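PDB 5CER: Bd0816 from Bdellovibrio bacteriovorus HD100, which probably acts as a serine-type D-Ala-D-Ala carboxypeptidase of the peptidase S13 family, trimming the peptide stems of peptidoglycan. Local coordinates for residues T336-F341 against K375-K380; G315-K320 against K328-S333; G310-G315 against K368-I373. The protein carries 2 engineered substitutions. All coordinates share one frame; numbering follows the deposited sequence.

Contact 1. Residues T336-F341 against K375-K380; sequences TKEGEF and KRSGPK
R376 lays the middle of its side chain over one face of the F341 ring. Its CD sits above the centre, 3.5 Å from the ring centroid, a CH-pi contact. The guanidinium stands almost on end against the ring, the two planes 82° apart, and CZ lies 5.0 Å from the centroid in a cation-pi contact still over the face. R376 is poorly ordered, though, so this orientation is approximate. NH1 is tied to L372 O in helix 356-375. E338 crosses R376 at about a right angle, its OE1 3.8 Å from R376 CG; its OE2 takes a weak hydrogen bond from S377 OG.

A type I turn runs from T336 to G339, and a single backbone bridge joins T336 to P379 (CA to CA 4.2 Å). K337 N donates to G378 O at 3.1 Å, and E338 N makes a weak bond to R376 O. T336 OG1, placed between its own N and carbonyl carbon (chi1 76°), accepts from E338 N as an ST turn and donates to G339 O over 2.7 Å, on a lone pair of a carbonyl that T336 N also grips. K337 NZ bonds weakly to S377 O.

S377 is the C-prime residue of a Schellman motif ending helix 356-375, and the chain leaving that helix meets the turn between strands 327-336 and 339-348; strand 3-11 lies alongside, with H9 against R376 and K11 against F341.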
loop_
_atom_site.group_PDB
_atom_site.type_symbol
_atom_site.label_atom_id
_atom_site.label_comp_id
_atom_site.label_asym_id
_atom_site.label_seq_id
_atom_site.Cartn_x
_atom_site.Cartn_y
_atom_site.Cartn_z
ATOM N N THR A 336 10.008 -18.267 -10.542
ATOM C CA THR A 336 11.381 -18.710 -10.658
ATOM C C THR A 336 11.489 -19.697 -11.791
ATOM O O THR A 336 10.482 -20.203 -12.296
ATOM C CB THR A 336 11.819 -19.444 -9.377
ATOM O OG1 THR A 336 11.257 -20.769 -9.333
ATOM C CG2 THR A 336 11.382 -18.684 -8.132
ATOM N N LYS A 337 12.720 -20.027 -12.166
ATOM C CA LYS A 337 12.944 -21.028 -13.211
ATOM C C LYS A 337 12.436 -22.434 -12.858
ATOM O O LYS A 337 12.350 -23.270 -13.737
ATOM C CB LYS A 337 14.423 -21.040 -13.646
ATOM C CG LYS A 337 14.829 -19.749 -14.332
ATOM C CD LYS A 337 16.179 -19.838 -15.025
ATOM C CE LYS A 337 16.674 -18.488 -15.558
ATOM N NZ LYS A 337 17.182 -17.602 -14.449
ATOM N N GLU A 338 12.169 -22.720 -11.582
ATOM C CA GLU A 338 11.547 -23.984 -11.169
ATOM C C GLU A 338 10.029 -23.863 -10.956
ATOM O O GLU A 338 9.434 -24.753 -10.351
ATOM C CB GLU A 338 12.189 -24.496 -9.900
ATOM C CG GLU A 338 13.631 -24.920 -10.093
ATOM C CD GLU A 338 14.307 -25.283 -8.797
ATOM O OE1 GLU A 338 13.590 -25.510 -7.789
ATOM O OE2 GLU A 338 15.551 -25.334 -8.765
ATOM N N GLY A 339 9.422 -22.762 -11.408
ATOM C CA GLY A 339 7.987 -22.549 -11.293
ATOM C C GLY A 339 7.669 -21.447 -10.319
ATOM O O GLY A 339 8.576 -20.771 -9.788
ATOM N N GLU A 340 6.373 -21.295 -10.071
ATOM C CA GLU A 340 5.852 -20.334 -9.102
ATOM C C GLU A 340 5.673 -20.956 -7.727
ATOM O O GLU A 340 5.394 -22.148 -7.606
ATOM C CB GLU A 340 4.564 -19.746 -9.581
ATOM C CG GLU A 340 4.687 -19.031 -10.915
ATOM C CD GLU A 340 3.372 -18.363 -11.326
ATOM O OE1 GLU A 340 2.383 -19.090 -11.552
ATOM O OE2 GLU A 340 3.308 -17.106 -11.408
ATOM N N PHE A 341 5.932 -20.182 -6.683
ATOM C CA PHE A 341 5.885 -20.691 -5.288
ATOM C C PHE A 341 5.127 -19.669 -4.438
ATOM O O PHE A 341 5.483 -18.486 -4.460
ATOM C CB PHE A 341 7.314 -20.885 -4.694
ATOM C CG PHE A 341 8.090 -22.023 -5.324
ATOM C CD1 PHE A 341 8.693 -21.858 -6.561
ATOM C CD2 PHE A 341 8.205 -23.256 -4.680
ATOM C CE1 PHE A 341 9.380 -22.913 -7.150
ATOM C CE2 PHE A 341 8.899 -24.304 -5.243
ATOM C CZ PHE A 341 9.504 -24.127 -6.480
ATOM N N LYS A 375 17.689 -20.207 -4.569
ATOM C CA LYS A 375 17.572 -21.643 -4.390
ATOM C C LYS A 375 16.605 -22.313 -5.355
ATOM O O LYS A 375 16.628 -23.522 -5.504
ATOM C CB LYS A 375 17.092 -21.955 -2.970
ATOM C CG LYS A 375 18.085 -21.654 -1.880
ATOM C CD LYS A 375 19.296 -22.587 -1.968
ATOM C CE LYS A 375 20.037 -22.707 -0.651
ATOM N NZ LYS A 375 20.867 -23.949 -0.653
ATOM N N ARG A 376 15.767 -21.534 -6.004
ATOM C CA ARG A 376 14.919 -22.041 -7.081
ATOM C C ARG A 376 15.401 -21.629 -8.504
ATOM O O ARG A 376 14.610 -21.471 -9.455
ATOM C CB ARG A 376 13.482 -21.625 -6.769
ATOM C CG ARG A 376 12.926 -22.480 -5.660
ATOM C CD ARG A 376 11.897 -21.775 -4.847
ATOM N NE ARG A 376 11.642 -22.579 -3.646
ATOM C CZ ARG A 376 12.357 -22.529 -2.510
ATOM N NH1 ARG A 376 13.391 -21.697 -2.370
ATOM N NH2 ARG A 376 12.040 -23.324 -1.489
ATOM N N SER A 377 16.728 -21.498 -8.634
ATOM C CA SER A 377 17.401 -21.267 -9.921
ATOM C C SER A 377 17.132 -19.908 -10.559
ATOM O O SER A 377 17.287 -19.729 -11.758
ATOM C CB SER A 377 17.141 -22.427 -10.902
ATOM O OG SER A 377 17.811 -23.611 -10.478
ATOM N N GLY A 378 16.810 -18.922 -9.729
ATOM C CA GLY A 378 16.736 -17.544 -10.170
ATOM C C GLY A 378 15.359 -17.132 -10.635
ATOM O O GLY A 378 14.455 -17.944 -10.738
ATOM N N PRO A 379 15.197 -15.852 -10.922
ATOM C CA PRO A 379 13.888 -15.340 -11.224
ATOM C C PRO A 379 13.447 -15.685 -12.628
ATOM O O PRO A 379 14.280 -15.854 -13.520
ATOM C CB PRO A 379 14.081 -13.831 -11.079
ATOM C CG PRO A 379 15.517 -13.587 -11.359
ATOM C CD PRO A 379 16.229 -14.802 -10.866
ATOM N N LYS A 380 12.147 -15.771 -12.820
ATOM C CA LYS A 380 11.560 -15.789 -14.146
ATOM C C LYS A 380 10.545 -14.657 -14.205
ATOM O O LYS A 380 9.551 -14.660 -13.465
ATOM C CB LYS A 380 10.875 -17.122 -14.424
ATOM C CG LYS A 380 10.105 -17.129 -15.731
ATOM C CD LYS A 380 9.606 -18.491 -16.096
ATOM C CE LYS A 380 8.975 -18.475 -17.465
ATOM N NZ LYS A 380 8.550 -19.836 -17.890
#

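Contact 2. Residues G315-K320 against K328-S333; sequences GSMIAK and KTLAGS
M317 reaches across to L330, the two side chains meeting tip to tip with M317 SD 4.0 Å from L330 CD2. Its CG stands anti to the backbone N (chi1 179°), which extends CG and SD toward the leucine. M317 CG passes 3.4 Å from S333 O, and the M317 CA-H also points at that carbonyl.

I318 forms the first hydrogen-bonded pair, with S333. Its N donates to S333 O and its O accepts from S333 N, both at 2.8 Å. I318 CB lies 3.9 Å from S333 OG.

A319 follows as a non-hydrogen-bonded pair with G332, the CA atoms only 4.1 Å apart. The backbone angles of G332 suit glycine, and the chain turns a corner here; G332 CA sits 3.2 Å from I318 O in a CA-H...O contact. A319 CB faces L330 CD1 at 4.0 Å, on the same side as M317.

K320 pairs next, with A331: its N bonds to A331 O at 2.8 Å, the straightest of the four at 166°, and its O accepts from A331 N.

This is an antiparallel beta hairpin, strands 317-324 and 327-336, in a six-stranded antiparallel sheet, with M317, A319 and L330 packing on F343 of the next strand. K320 bonds through NZ to S214 OG, packs on K36 and V37 of helix 35-47, and opens a K-T-G sequence consistent with the KTG motif, on the strand that edges the active-site cleft in the beta-lactamase clan.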
loop_
_atom_site.group_PDB
_atom_site.type_symbol
_atom_site.label_atom_id
_atom_site.label_comp_id
_atom_site.label_asym_id
_atom_site.label_seq_id
_atom_site.Cartn_x
_atom_site.Cartn_y
_atom_site.Cartn_z
ATOM N N GLY A 315 9.880 -7.592 -10.937
ATOM C CA GLY A 315 9.168 -8.197 -12.054
ATOM C C GLY A 315 8.873 -9.695 -11.946
ATOM O O GLY A 315 8.323 -10.280 -12.876
ATOM N N SER A 316 9.198 -10.299 -10.795
ATOM C CA SER A 316 9.076 -11.750 -10.573
ATOM C C SER A 316 8.353 -12.154 -9.286
ATOM O O SER A 316 8.379 -13.315 -8.915
ATOM C CB SER A 316 10.474 -12.342 -10.528
ATOM O OG SER A 316 11.113 -12.150 -11.757
ATOM N N MET A 317 7.760 -11.194 -8.588
ATOM C CA MET A 317 7.066 -11.474 -7.365
ATOM C C MET A 317 5.737 -10.755 -7.417
ATOM O O MET A 317 5.677 -9.547 -7.776
ATOM C CB MET A 317 7.873 -11.009 -6.119
ATOM C CG MET A 317 7.191 -11.264 -4.780
ATOM S SD MET A 317 8.158 -10.628 -3.387
ATOM C CE MET A 317 7.895 -8.864 -3.546
ATOM N N ILE A 318 4.701 -11.478 -6.993
ATOM C CA ILE A 318 3.408 -10.931 -6.742
ATOM C C ILE A 318 3.247 -10.960 -5.235
ATOM O O ILE A 318 3.454 -11.990 -4.650
ATOM C CB ILE A 318 2.327 -11.785 -7.375
ATOM C CG1 ILE A 318 2.457 -11.744 -8.891
ATOM C CG2 ILE A 318 0.941 -11.272 -6.978
ATOM C CD1 ILE A 318 1.846 -12.903 -9.614
ATOM N N ALA A 319 2.885 -9.841 -4.596
ATOM C CA ALA A 319 2.855 -9.823 -3.137
ATOM C C ALA A 319 2.077 -8.689 -2.544
ATOM O O ALA A 319 1.800 -7.634 -3.182
ATOM C CB ALA A 319 4.272 -9.785 -2.604
ATOM N N LYS A 320 1.745 -8.913 -1.280
ATOM C CA LYS A 320 1.138 -7.894 -0.377
ATOM C C LYS A 320 2.050 -7.716 0.841
ATOM O O LYS A 320 2.487 -8.712 1.407
ATOM C CB LYS A 320 -0.240 -8.380 0.059
ATOM C CG LYS A 320 -0.963 -7.477 1.019
ATOM C CD LYS A 320 -1.563 -6.268 0.315
ATOM C CE LYS A 320 -1.928 -5.159 1.285
ATOM N NZ LYS A 320 -0.698 -4.436 1.693
ATOM N N LYS A 328 6.213 -6.939 10.686
ATOM C CA LYS A 328 6.498 -6.665 9.311
ATOM C C LYS A 328 6.283 -7.946 8.558
ATOM O O LYS A 328 6.916 -8.971 8.871
ATOM C CB LYS A 328 7.925 -6.199 9.162
ATOM C CG LYS A 328 8.193 -5.470 7.833
ATOM C CD LYS A 328 7.669 -4.052 7.918
ATOM C CE LYS A 328 7.886 -3.296 6.642
ATOM N NZ LYS A 328 6.837 -3.686 5.663
ATOM N N THR A 329 5.403 -7.916 7.555
ATOM C CA THR A 329 4.949 -9.156 6.930
ATOM C C THR A 329 4.915 -9.041 5.391
ATOM O O THR A 329 4.847 -7.940 4.830
ATOM C CB THR A 329 3.542 -9.565 7.417
ATOM O OG1 THR A 329 2.600 -8.606 6.981
ATOM C CG2 THR A 329 3.443 -9.704 8.939
ATOM N N LEU A 330 4.957 -10.193 4.732
ATOM C CA LEU A 330 4.842 -10.270 3.278
ATOM C C LEU A 330 4.230 -11.597 2.891
ATOM O O LEU A 330 4.575 -12.629 3.454
ATOM C CB LEU A 330 6.237 -10.141 2.655
ATOM C CG LEU A 330 6.251 -9.878 1.133
ATOM C CD1 LEU A 330 5.925 -8.423 0.817
ATOM C CD2 LEU A 330 7.632 -10.202 0.581
ATOM N N ALA A 331 3.368 -11.580 1.879
ATOM C CA ALA A 331 2.737 -12.816 1.378
ATOM C C ALA A 331 2.407 -12.724 -0.111
ATOM O O ALA A 331 2.032 -11.655 -0.600
ATOM C CB ALA A 331 1.492 -13.118 2.196
ATOM N N GLY A 332 2.542 -13.823 -0.842
ATOM C CA GLY A 332 2.278 -13.799 -2.267
ATOM C C GLY A 332 2.917 -14.965 -2.985
ATOM O O GLY A 332 2.869 -16.079 -2.504
ATOM N N SER A 333 3.473 -14.718 -4.174
ATOM C CA SER A 333 4.209 -15.742 -4.891
ATOM C C SER A 333 5.431 -15.180 -5.605
ATOM O O SER A 333 5.488 -14.007 -5.953
ATOM C CB SER A 333 3.305 -16.454 -5.896
ATOM O OG SER A 333 3.057 -15.619 -7.008
#

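Contact 3. Residues G310-G315 against K368-I373; sequences GGNAAG and KISQLI
One water knits the loop to the helix: it donates to G310 O at 3.0 Å, accepts from A313 N at 2.9 Å, and makes a 2.6 Å hydrogen bond with S370 OG. Two backbone groups of the loop and one hydroxyl of the helix are thus joined through a single atom. S370 OG is also bonded to K366 O, one turn back in the helix, and to the backbone of a neighbouring subunit.

N312 leans on the same stretch of helix. With CG set between the backbone N and carbonyl carbon (chi1 60°), its amide lies against S370, OD1 3.2 Å from S370 CA, while ND2 gives a weak bond to S370 O, 3.5 Å long but fairly straight at 158°. N312 and I373 lie alongside one another, pointing opposite ways, and I373 CD1 comes 3.4 Å from N312 OD1. A313 adds the apolar part, its CB 3.9 Å from I369 CG2 and a little farther from I373 CD1.

G310 N and the N312 backbone also hydrogen-bond to a neighbouring subunit. The loop 310-315, with its type I turn from G311 to A314, packs on helix 356-375 just ahead of strand 317-324, while I369 and I373 also pack on I334 of strand 327-336.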
loop_
_atom_site.group_PDB
_atom_site.type_symbol
_atom_site.label_atom_id
_atom_site.label_comp_id
_atom_site.label_asym_id
_atom_site.label_seq_id
_atom_site.Cartn_x
_atom_site.Cartn_y
_atom_site.Cartn_z
ATOM N N GLY A 310 13.389 -3.956 -4.677
ATOM C CA GLY A 310 14.423 -4.367 -5.632
ATOM C C GLY A 310 14.911 -5.772 -5.371
ATOM O O GLY A 310 14.347 -6.524 -4.554
ATOM N N GLY A 311 16.051 -6.066 -5.960
ATOM C CA GLY A 311 16.633 -7.403 -5.899
ATOM C C GLY A 311 16.119 -8.221 -7.054
ATOM O O GLY A 311 15.415 -7.720 -7.922
ATOM N N ASN A 312 16.396 -9.521 -6.998
ATOM C CA ASN A 312 15.937 -10.449 -8.021
ATOM C C ASN A 312 14.410 -10.738 -7.999
ATOM O O ASN A 312 13.906 -11.429 -8.873
ATOM C CB ASN A 312 16.789 -11.736 -8.009
ATOM C CG ASN A 312 16.726 -12.448 -6.693
ATOM O OD1 ASN A 312 15.780 -12.268 -5.919
ATOM N ND2 ASN A 312 17.754 -13.242 -6.403
ATOM N N ALA A 313 13.689 -10.173 -7.049
ATOM C CA ALA A 313 12.237 -10.211 -7.057
ATOM C C ALA A 313 11.616 -9.253 -8.071
ATOM O O ALA A 313 10.451 -9.414 -8.399
ATOM C CB ALA A 313 11.688 -9.874 -5.672
ATOM N N ALA A 314 12.370 -8.268 -8.570
ATOM C CA ALA A 314 11.784 -7.240 -9.460
ATOM C C ALA A 314 11.170 -7.850 -10.719
ATOM O O ALA A 314 11.814 -8.656 -11.412
ATOM C CB ALA A 314 12.807 -6.216 -9.853
ATOM N N GLY A 315 9.880 -7.592 -10.937
ATOM C CA GLY A 315 9.168 -8.197 -12.054
ATOM C C GLY A 315 8.873 -9.695 -11.946
ATOM O O GLY A 315 8.323 -10.280 -12.876
ATOM N N LYS A 368 15.450 -12.390 2.266
ATOM C CA LYS A 368 14.890 -13.723 2.408
ATOM C C LYS A 368 14.235 -14.160 1.131
ATOM O O LYS A 368 14.488 -15.241 0.650
ATOM C CB LYS A 368 13.883 -13.750 3.534
ATOM C CG LYS A 368 13.969 -14.988 4.402
ATOM C CD LYS A 368 13.197 -14.765 5.699
ATOM C CE LYS A 368 13.860 -15.254 6.973
ATOM N NZ LYS A 368 15.300 -15.545 6.962
ATOM N N ILE A 369 13.439 -13.277 0.539
ATOM C CA ILE A 369 12.834 -13.527 -0.785
ATOM C C ILE A 369 13.871 -13.787 -1.867
ATOM O O ILE A 369 13.736 -14.743 -2.632
ATOM C CB ILE A 369 11.897 -12.363 -1.214
ATOM C CG1 ILE A 369 10.615 -12.417 -0.407
ATOM C CG2 ILE A 369 11.565 -12.391 -2.710
ATOM C CD1 ILE A 369 9.777 -13.663 -0.624
ATOM N N SER A 370 14.909 -12.959 -1.914
ATOM C CA SER A 370 16.011 -13.187 -2.849
ATOM C C SER A 370 16.665 -14.571 -2.678
ATOM O O SER A 370 16.985 -15.227 -3.661
ATOM C CB SER A 370 17.050 -12.084 -2.753
ATOM O OG SER A 370 16.453 -10.827 -3.030
ATOM N N GLN A 371 16.880 -14.969 -1.430
ATOM C CA GLN A 371 17.461 -16.257 -1.126
ATOM C C GLN A 371 16.584 -17.395 -1.631
ATOM O O GLN A 371 17.088 -18.332 -2.307
ATOM C CB GLN A 371 17.709 -16.368 0.370
ATOM C CG GLN A 371 18.601 -17.555 0.771
ATOM C CD GLN A 371 19.950 -17.624 0.009
ATOM O OE1 GLN A 371 20.663 -16.623 -0.123
ATOM N NE2 GLN A 371 20.298 -18.821 -0.473
ATOM N N LEU A 372 15.276 -17.296 -1.377
ATOM C CA LEU A 372 14.340 -18.303 -1.874
ATOM C C LEU A 372 14.389 -18.367 -3.387
ATOM O O LEU A 372 14.415 -19.460 -3.971
ATOM C CB LEU A 372 12.917 -17.947 -1.485
ATOM C CG LEU A 372 12.463 -18.025 -0.035
ATOM C CD1 LEU A 372 11.013 -17.640 0.151
ATOM C CD2 LEU A 372 12.696 -19.416 0.576
ATOM N N ILE A 373 14.453 -17.209 -4.037
ATOM C CA ILE A 373 14.616 -17.180 -5.504
ATOM C C ILE A 373 15.937 -17.865 -5.961
ATOM O O ILE A 373 15.907 -18.691 -6.876
ATOM C CB ILE A 373 14.452 -15.753 -6.068
ATOM C CG1 ILE A 373 12.976 -15.339 -5.903
ATOM C CG2 ILE A 373 14.865 -15.674 -7.523
ATOM C CD1 ILE A 373 12.732 -13.847 -6.136
HETATM O O HOH W 1 14.628 -9.544 -4.423
#

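Overall arrangement
The three contacts gather on the same side of the chain's centre. Contacts 1 and 2 have centres about 14 Å apart; contact 3 lies about 10 Å from each. The hairpin of contact 2 falls within the span between the two halves of contact 3, with G315 common to both; contact 1 comes later than contact 2 and interleaves with contact 3. Strands 317-324, 327-336 and 339-348 are consecutive in the chain and adjacent in one antiparallel sheet. Contact 3 uses the last turns of helix 356-375, contact 1 the chain leaving it. I369 packs on M317 and L330, and P379 on N312 and S316, so helix 356-375 and the loops 310-315 and 375-380 pack against the sheet that carries strand 317-324 with K320.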